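Local coordinates for DNA repair and recombination protein radB (Thermococcus kodakarensis, PDB 2CVF) that is a RecA-like protein that probably takes part in homologous recombination and DNA repair, probably binding ATP and DNA with very weak ATPase activity, at residues A[26-31]-A[154-159]; A[104-109]-A[145-150]; A[129-134]-A[170-175]. All coordinates share one frame; numbering follows the deposited sequence.

Contact 1. Residues A[26-31]-A[154-159]; sequences YGPYAS and QVHFDS
Y26 and G27 meet the backbone of Q154-H156 nearly crosswise: the CA 26 to 28 direction makes 87° with that of CA 154 to 157, and the carbonyl of G27 faces Q154 CA in a CA-H...O contact of 3.3 Å. This is where the P-loop (Walker A) of a RecA-like core probably begins, since G27-T34 are predicted to bind ATP. The opposing segment leaves the neighbouring strand 150-154, at a position that probably corresponds to the start of the DNA-binding loop L2 of RecA relatives. G27 lacks a side chain, and H156 CB comes to 3.4 Å from G27 CA. Beyond that methylene the imidazole reaches along to P28, where H156 CD2 is 3.5 Å from P28 CD; ring and pyrrolidine cross at a slant. At H156 CA the Y26 side chain runs across that of H156 at about a right angle, with Y26 CD2 3.6 Å from H156 CA. A chi1 of 63°, which sets CG between the backbone N and the carbonyl carbon, lets the Tyr ring extend past H156 to F157. F157, at the centre of an inverse gamma turn, also takes part in a cation-pi contact with R181. The two aromatic rings meet through their edges, Y26 CE2 lying 3.8 Å from F157 CE1, and the phenol oxygen, Y26 OH, sits near the plane of the Phe ring beside the same CE1 atom.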
# COMPACT_ATOMS: atom_id res chain seq x y z
N TYR A 26 6.99 2.87 -0.10
CA TYR A 26 7.40 3.88 -1.10
C TYR A 26 8.43 3.33 -2.10
O TYR A 26 9.41 2.71 -1.71
CB TYR A 26 7.90 5.20 -0.46
CG TYR A 26 9.16 5.15 0.41
CD1 TYR A 26 9.16 5.73 1.68
CD2 TYR A 26 10.36 4.55 -0.03
CE1 TYR A 26 10.31 5.72 2.50
CE2 TYR A 26 11.51 4.53 0.77
CZ TYR A 26 11.47 5.12 2.04
OH TYR A 26 12.56 5.09 2.89
N GLY A 27 8.21 3.55 -3.38
CA GLY A 27 9.16 3.07 -4.38
C GLY A 27 8.84 3.69 -5.72
O GLY A 27 8.13 4.71 -5.79
N PRO A 28 9.41 3.17 -6.80
CA PRO A 28 9.12 3.74 -8.12
C PRO A 28 7.99 2.93 -8.77
O PRO A 28 7.33 2.11 -8.11
CB PRO A 28 10.44 3.53 -8.85
CG PRO A 28 10.84 2.16 -8.37
CD PRO A 28 10.52 2.19 -6.89
N TYR A 29 7.73 3.23 -10.04
CA TYR A 29 6.75 2.52 -10.86
C TYR A 29 7.40 1.22 -11.33
O TYR A 29 8.64 1.10 -11.36
CB TYR A 29 6.41 3.36 -12.12
CG TYR A 29 7.62 3.77 -12.97
CD1 TYR A 29 8.79 4.24 -12.38
CD2 TYR A 29 7.55 3.78 -14.35
CE1 TYR A 29 9.84 4.71 -13.13
CE2 TYR A 29 8.60 4.24 -15.11
CZ TYR A 29 9.74 4.72 -14.50
OH TYR A 29 10.76 5.27 -15.27
N ALA A 30 6.56 0.27 -11.75
CA ALA A 30 7.05 -1.02 -12.25
C ALA A 30 7.82 -1.68 -11.14
O ALA A 30 9.02 -1.87 -11.27
CB ALA A 30 7.97 -0.81 -13.46
N SER A 31 7.13 -1.99 -10.04
CA SER A 31 7.80 -2.60 -8.91
C SER A 31 7.00 -3.64 -8.13
O SER A 31 7.57 -4.42 -7.37
CB SER A 31 8.34 -1.51 -7.97
OG SER A 31 7.32 -0.60 -7.64
N GLN A 154 5.36 7.17 -3.20
CA GLN A 154 6.30 7.01 -4.31
C GLN A 154 7.73 7.58 -4.15
O GLN A 154 8.14 7.99 -3.06
CB GLN A 154 5.65 7.55 -5.59
CG GLN A 154 4.55 6.66 -6.14
CD GLN A 154 3.59 7.39 -7.07
OE1 GLN A 154 2.53 6.86 -7.42
NE2 GLN A 154 3.95 8.61 -7.47
N VAL A 155 8.46 7.55 -5.27
CA VAL A 155 9.84 8.00 -5.45
C VAL A 155 11.02 7.32 -4.75
O VAL A 155 12.13 7.42 -5.24
CB VAL A 155 10.03 9.54 -5.45
CG1 VAL A 155 8.71 10.25 -5.73
CG2 VAL A 155 10.71 10.01 -4.19
N HIS A 156 10.81 6.67 -3.61
CA HIS A 156 11.91 5.94 -2.94
C HIS A 156 13.27 6.65 -2.86
O HIS A 156 13.40 7.85 -3.13
CB HIS A 156 12.14 4.60 -3.67
CG HIS A 156 12.97 4.72 -4.92
ND1 HIS A 156 14.34 4.60 -4.93
CD2 HIS A 156 12.61 4.97 -6.21
CE1 HIS A 156 14.79 4.79 -6.16
NE2 HIS A 156 13.77 5.02 -6.95
N PHE A 157 14.30 5.86 -2.53
CA PHE A 157 15.68 6.34 -2.44
C PHE A 157 16.17 6.77 -3.82
O PHE A 157 16.80 5.97 -4.51
CB PHE A 157 16.62 5.20 -2.01
CG PHE A 157 16.53 4.83 -0.57
CD1 PHE A 157 15.30 4.69 0.07
CD2 PHE A 157 17.69 4.54 0.14
CE1 PHE A 157 15.23 4.26 1.39
CE2 PHE A 157 17.63 4.11 1.46
CZ PHE A 157 16.40 3.97 2.09
N ASP A 158 15.88 7.98 -4.26
CA ASP A 158 16.40 8.32 -5.57
C ASP A 158 17.91 8.54 -5.52
O ASP A 158 18.61 8.13 -6.43
CB ASP A 158 15.63 9.49 -6.22
CG ASP A 158 14.50 9.01 -7.19
OD1 ASP A 158 13.72 9.87 -7.68
OD2 ASP A 158 14.40 7.79 -7.49
N SER A 159 18.43 9.08 -4.41
CA SER A 159 19.89 9.32 -4.24
C SER A 159 20.28 9.67 -2.78
O SER A 159 20.90 8.86 -2.08
CB SER A 159 20.39 10.42 -5.20
OG SER A 159 20.60 9.96 -6.53

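Contact 2. Residues A[104-109]-A[145-150]; sequences SNFALV and HNIPVI
V109 and V149 form the apolar centre, their side chains side by side and pointing the same way, with V109 CG1 3.3 Å from V149 CG1. The pair sits where two neighbouring parallel strands of the RecA-like core, 109-111 and 150-154, begin; they are joined by a beta-alpha-beta crossover that runs through helices 125-130 and 134-144. From this centre the packing spreads to I147, whose side chain stands at about a right angle to that of V109; V109 CG2 and I147 CD1 are 4.1 Å apart. With CG1 anti to its own backbone N (chi1 -158°) and the chain extended, I147 carries CD1 to the Phe ring, 3.7 Å from F106 CZ. F106 and V109 also touch A49 of strand 48-51, which extends the apolar layer across the sheet. At the other end L108 and I150 make a looser pair, L108 CD2 lying 4.2 Å from I150 CG1. Further out, backbone oxygens face carbon: A107 O is 3.3 Å from I147 CG1, while P148, which has no amide hydrogen to give, turns its own carbonyl oxygen to L108 CA at 3.4 Å. At V109 the polar edge passes into the start of the parallel pairing of strands 109-111 and 150-154. There V109 O accepts a CA-H...O contact from V149 CA and the hydrogen bond from I150 N, a bent one with an N-H...O angle of 141°.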
# COMPACT_ATOMS: atom_id res chain seq x y z
N SER A 104 -16.60 -2.13 9.18
CA SER A 104 -17.31 -3.29 9.72
C SER A 104 -16.19 -4.27 10.11
O SER A 104 -15.03 -3.91 10.32
CB SER A 104 -18.18 -3.96 8.62
OG SER A 104 -19.41 -3.32 8.34
N ASN A 105 -16.55 -5.54 10.08
CA ASN A 105 -15.67 -6.66 10.36
C ASN A 105 -15.11 -7.03 8.96
O ASN A 105 -15.76 -7.70 8.16
CB ASN A 105 -16.50 -7.76 11.03
CG ASN A 105 -17.27 -7.22 12.25
OD1 ASN A 105 -16.67 -6.71 13.19
ND2 ASN A 105 -18.61 -7.23 12.18
N PHE A 106 -13.98 -6.43 8.62
CA PHE A 106 -13.39 -6.67 7.31
C PHE A 106 -11.88 -6.56 7.39
O PHE A 106 -11.36 -6.03 8.38
CB PHE A 106 -13.99 -5.70 6.26
CG PHE A 106 -13.40 -4.34 6.29
CD1 PHE A 106 -13.62 -3.50 7.37
CD2 PHE A 106 -12.60 -3.90 5.24
CE1 PHE A 106 -13.04 -2.22 7.41
CE2 PHE A 106 -12.02 -2.62 5.26
CZ PHE A 106 -12.23 -1.78 6.35
N ALA A 107 -11.19 -7.03 6.35
CA ALA A 107 -9.73 -7.04 6.29
C ALA A 107 -8.88 -5.75 6.33
O ALA A 107 -8.56 -5.26 7.42
CB ALA A 107 -9.27 -7.97 5.17
N LEU A 108 -8.46 -5.25 5.15
CA LEU A 108 -7.57 -4.06 5.04
C LEU A 108 -8.05 -2.73 4.44
O LEU A 108 -9.24 -2.47 4.24
CB LEU A 108 -6.32 -4.38 4.20
CG LEU A 108 -5.44 -5.60 4.03
CD1 LEU A 108 -6.13 -6.60 3.19
CD2 LEU A 108 -4.22 -5.06 3.27
N VAL A 109 -7.05 -1.92 4.06
CA VAL A 109 -7.20 -0.60 3.45
C VAL A 109 -5.92 -0.36 2.68
O VAL A 109 -4.85 -0.73 3.15
CB VAL A 109 -7.30 0.55 4.51
CG1 VAL A 109 -7.34 1.92 3.82
CG2 VAL A 109 -8.52 0.37 5.43
N HIS A 145 -8.52 0.56 16.10
CA HIS A 145 -9.42 -0.34 15.39
C HIS A 145 -8.77 -1.64 14.93
O HIS A 145 -9.27 -2.31 14.02
CB HIS A 145 -10.16 0.39 14.27
CG HIS A 145 -11.19 1.36 14.76
ND1 HIS A 145 -11.64 1.38 16.07
CD2 HIS A 145 -11.88 2.33 14.12
CE1 HIS A 145 -12.55 2.32 16.22
NE2 HIS A 145 -12.72 2.92 15.05
N ASN A 146 -7.65 -1.98 15.57
CA ASN A 146 -6.90 -3.22 15.34
C ASN A 146 -6.77 -3.66 13.89
O ASN A 146 -6.44 -4.83 13.61
CB ASN A 146 -7.54 -4.34 16.16
CG ASN A 146 -7.09 -4.36 17.62
OD1 ASN A 146 -7.89 -4.23 18.55
ND2 ASN A 146 -5.79 -4.54 17.82
N ILE A 147 -6.90 -2.69 12.99
CA ILE A 147 -6.89 -2.91 11.54
C ILE A 147 -5.59 -2.47 10.86
O ILE A 147 -4.90 -1.57 11.33
CB ILE A 147 -8.07 -2.13 10.90
CG1 ILE A 147 -8.46 -2.69 9.54
CG2 ILE A 147 -7.72 -0.65 10.78
CD1 ILE A 147 -9.46 -1.77 8.78
N PRO A 148 -5.20 -3.19 9.79
CA PRO A 148 -3.99 -2.88 9.03
C PRO A 148 -4.34 -2.14 7.71
O PRO A 148 -5.31 -2.48 7.02
CB PRO A 148 -3.38 -4.26 8.75
CG PRO A 148 -4.26 -5.25 9.50
CD PRO A 148 -5.60 -4.58 9.56
N VAL A 149 -3.55 -1.14 7.35
CA VAL A 149 -3.78 -0.35 6.14
C VAL A 149 -2.47 -0.36 5.33
O VAL A 149 -1.40 -0.65 5.89
CB VAL A 149 -4.17 1.15 6.51
CG1 VAL A 149 -4.37 2.03 5.27
CG2 VAL A 149 -5.43 1.17 7.35
N ILE A 150 -2.57 -0.06 4.04
CA ILE A 150 -1.41 0.03 3.14
C ILE A 150 -1.52 1.39 2.48
O ILE A 150 -2.50 1.68 1.80
CB ILE A 150 -1.38 -1.03 2.04
CG1 ILE A 150 -1.00 -2.39 2.63
CG2 ILE A 150 -0.35 -0.64 0.96
CD1 ILE A 150 0.37 -2.43 3.21

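Contact 3. Residues A[129-134]-A[170-175]; sequences AELSRQ and QTLGYR
S132 meets T171 and R175 through its short side chain, S132 CB lying 3.6 Å from the methyl of T171, atom CG2. With OG anti to the backbone N (chi1 -162°), the hydroxyl stays beside that same methyl, S132 OG to T171 CG2 measuring 3.5 Å. The tip also accepts a weak hydrogen bond from R175 NE, 3.3 Å from S132 OG and bent to 137° at the hydrogen. In the RecA-like core this joins the region between helices 125-130 and 134-144 to the short helix 172-175, beyond strand 150-154. The guanidinium approaches the hydroxyl obliquely, on a chain bent at chi2, and R175 also touches L135 and Q136 of helix 134-144. A leucine in place of R175 would probably leave S132 OG without this donor and helix 172-175 without its polar tie to S132. Alongside, the T171 methyl meets L131 as well, with L131 CG 3.9 Å from T171 CG2, while T171 OG1 is hydrogen-bonded to A168 O. One residue on, L172 CD2 approaches L131 CD1 to 4.3 Å.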
# COMPACT_ATOMS: atom_id res chain seq x y z
N ALA A 129 1.25 19.11 3.35
CA ALA A 129 0.68 19.09 4.68
C ALA A 129 -0.24 17.89 4.64
O ALA A 129 0.16 16.80 5.07
CB ALA A 129 -0.12 20.36 4.93
N GLU A 130 -1.39 18.08 3.97
CA GLU A 130 -2.48 17.12 3.77
C GLU A 130 -2.15 15.79 4.37
O GLU A 130 -2.74 15.37 5.37
CB GLU A 130 -2.81 16.96 2.27
CG GLU A 130 -4.29 16.62 1.96
CD GLU A 130 -4.64 16.71 0.46
OE1 GLU A 130 -4.27 15.77 -0.32
OE2 GLU A 130 -5.26 17.73 0.06
N LEU A 131 -1.10 15.21 3.83
CA LEU A 131 -0.53 13.93 4.23
C LEU A 131 -0.32 13.68 5.75
O LEU A 131 0.01 12.56 6.15
CB LEU A 131 0.79 13.75 3.47
CG LEU A 131 1.92 12.95 4.10
CD1 LEU A 131 1.58 11.53 3.95
CD2 LEU A 131 3.19 13.23 3.39
N SER A 132 -0.52 14.68 6.59
CA SER A 132 -0.29 14.47 8.02
C SER A 132 -1.52 14.33 8.88
O SER A 132 -1.47 13.65 9.90
CB SER A 132 0.63 15.55 8.58
OG SER A 132 1.19 15.15 9.82
N ARG A 133 -2.61 15.01 8.53
CA ARG A 133 -3.83 14.91 9.31
C ARG A 133 -4.65 13.72 8.83
O ARG A 133 -5.29 13.03 9.63
CB ARG A 133 -4.65 16.20 9.21
CG ARG A 133 -4.39 17.18 10.37
CD ARG A 133 -4.96 16.64 11.68
NE ARG A 133 -4.67 17.49 12.83
CZ ARG A 133 -5.08 17.22 14.08
NH1 ARG A 133 -5.81 16.13 14.33
NH2 ARG A 133 -4.76 18.05 15.07
N GLN A 134 -4.60 13.47 7.53
CA GLN A 134 -5.32 12.35 6.96
C GLN A 134 -4.72 11.18 7.69
O GLN A 134 -5.44 10.36 8.22
CB GLN A 134 -5.03 12.18 5.46
CG GLN A 134 -4.96 13.47 4.65
CD GLN A 134 -6.29 14.17 4.49
OE1 GLN A 134 -6.59 15.14 5.17
NE2 GLN A 134 -7.08 13.69 3.54
N GLN A 170 9.79 12.97 7.22
CA GLN A 170 9.44 13.16 8.65
C GLN A 170 8.03 12.87 9.12
O GLN A 170 7.82 12.65 10.31
CB GLN A 170 9.86 14.56 9.11
CG GLN A 170 11.39 14.82 9.24
CD GLN A 170 12.12 14.93 7.89
OE1 GLN A 170 11.53 15.35 6.88
NE2 GLN A 170 13.39 14.54 7.86
N THR A 171 7.06 12.95 8.20
CA THR A 171 5.64 12.66 8.47
C THR A 171 5.49 11.16 8.36
O THR A 171 5.13 10.49 9.32
CB THR A 171 4.74 13.26 7.37
OG1 THR A 171 5.12 14.62 7.11
CG2 THR A 171 3.27 13.22 7.79
N LEU A 172 5.77 10.63 7.18
CA LEU A 172 5.68 9.20 6.96
C LEU A 172 6.36 8.51 8.14
O LEU A 172 5.77 7.65 8.77
CB LEU A 172 6.45 8.84 5.70
CG LEU A 172 6.17 9.68 4.47
CD1 LEU A 172 7.44 9.86 3.65
CD2 LEU A 172 5.05 9.02 3.67
N GLY A 173 7.55 8.99 8.47
CA GLY A 173 8.34 8.46 9.57
C GLY A 173 7.85 8.77 10.98
O GLY A 173 8.66 8.87 11.90
N TYR A 174 6.54 8.99 11.13
CA TYR A 174 5.91 9.26 12.43
C TYR A 174 4.44 8.87 12.33
O TYR A 174 3.82 8.45 13.32
CB TYR A 174 5.99 10.74 12.83
CG TYR A 174 5.67 10.90 14.31
CD1 TYR A 174 4.36 10.80 14.78
CD2 TYR A 174 6.70 10.92 15.26
CE1 TYR A 174 4.08 10.70 16.16
CE2 TYR A 174 6.43 10.82 16.63
CZ TYR A 174 5.13 10.70 17.06
OH TYR A 174 4.90 10.49 18.40
N ARG A 175 3.89 8.99 11.13
CA ARG A 175 2.49 8.68 10.90
C ARG A 175 2.32 7.21 10.49
O ARG A 175 1.34 6.54 10.84
CB ARG A 175 1.91 9.65 9.84
CG ARG A 175 2.17 11.15 10.12
CD ARG A 175 2.19 11.46 11.63
NE ARG A 175 2.37 12.87 11.95
CZ ARG A 175 2.34 13.39 13.18
NH1 ARG A 175 2.13 12.62 14.24
NH2 ARG A 175 2.45 14.71 13.35

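In the fold
Strand 150-154 ties the three contacts together: contact 2 lies at its start, contact 1 at its end, and contact 3 involves the helix reached by the loop that follows. The centres of contacts 1 and 2 are 25 Å apart, on opposite sides of the chain's centre, and contact 2 is nested within the loop that contact 1 closes. Contact 3 crosses both along the chain; its nearest atoms come to about 5 Å from contact 1 and about 9 Å from contact 2. Contact 1 contains part of the predicted ATP site, whereas the I150 side chain of contact 2 is about 8 Å from that of K33, also in that site, and the L172 side chain of contact 3 is about 11 Å from G27.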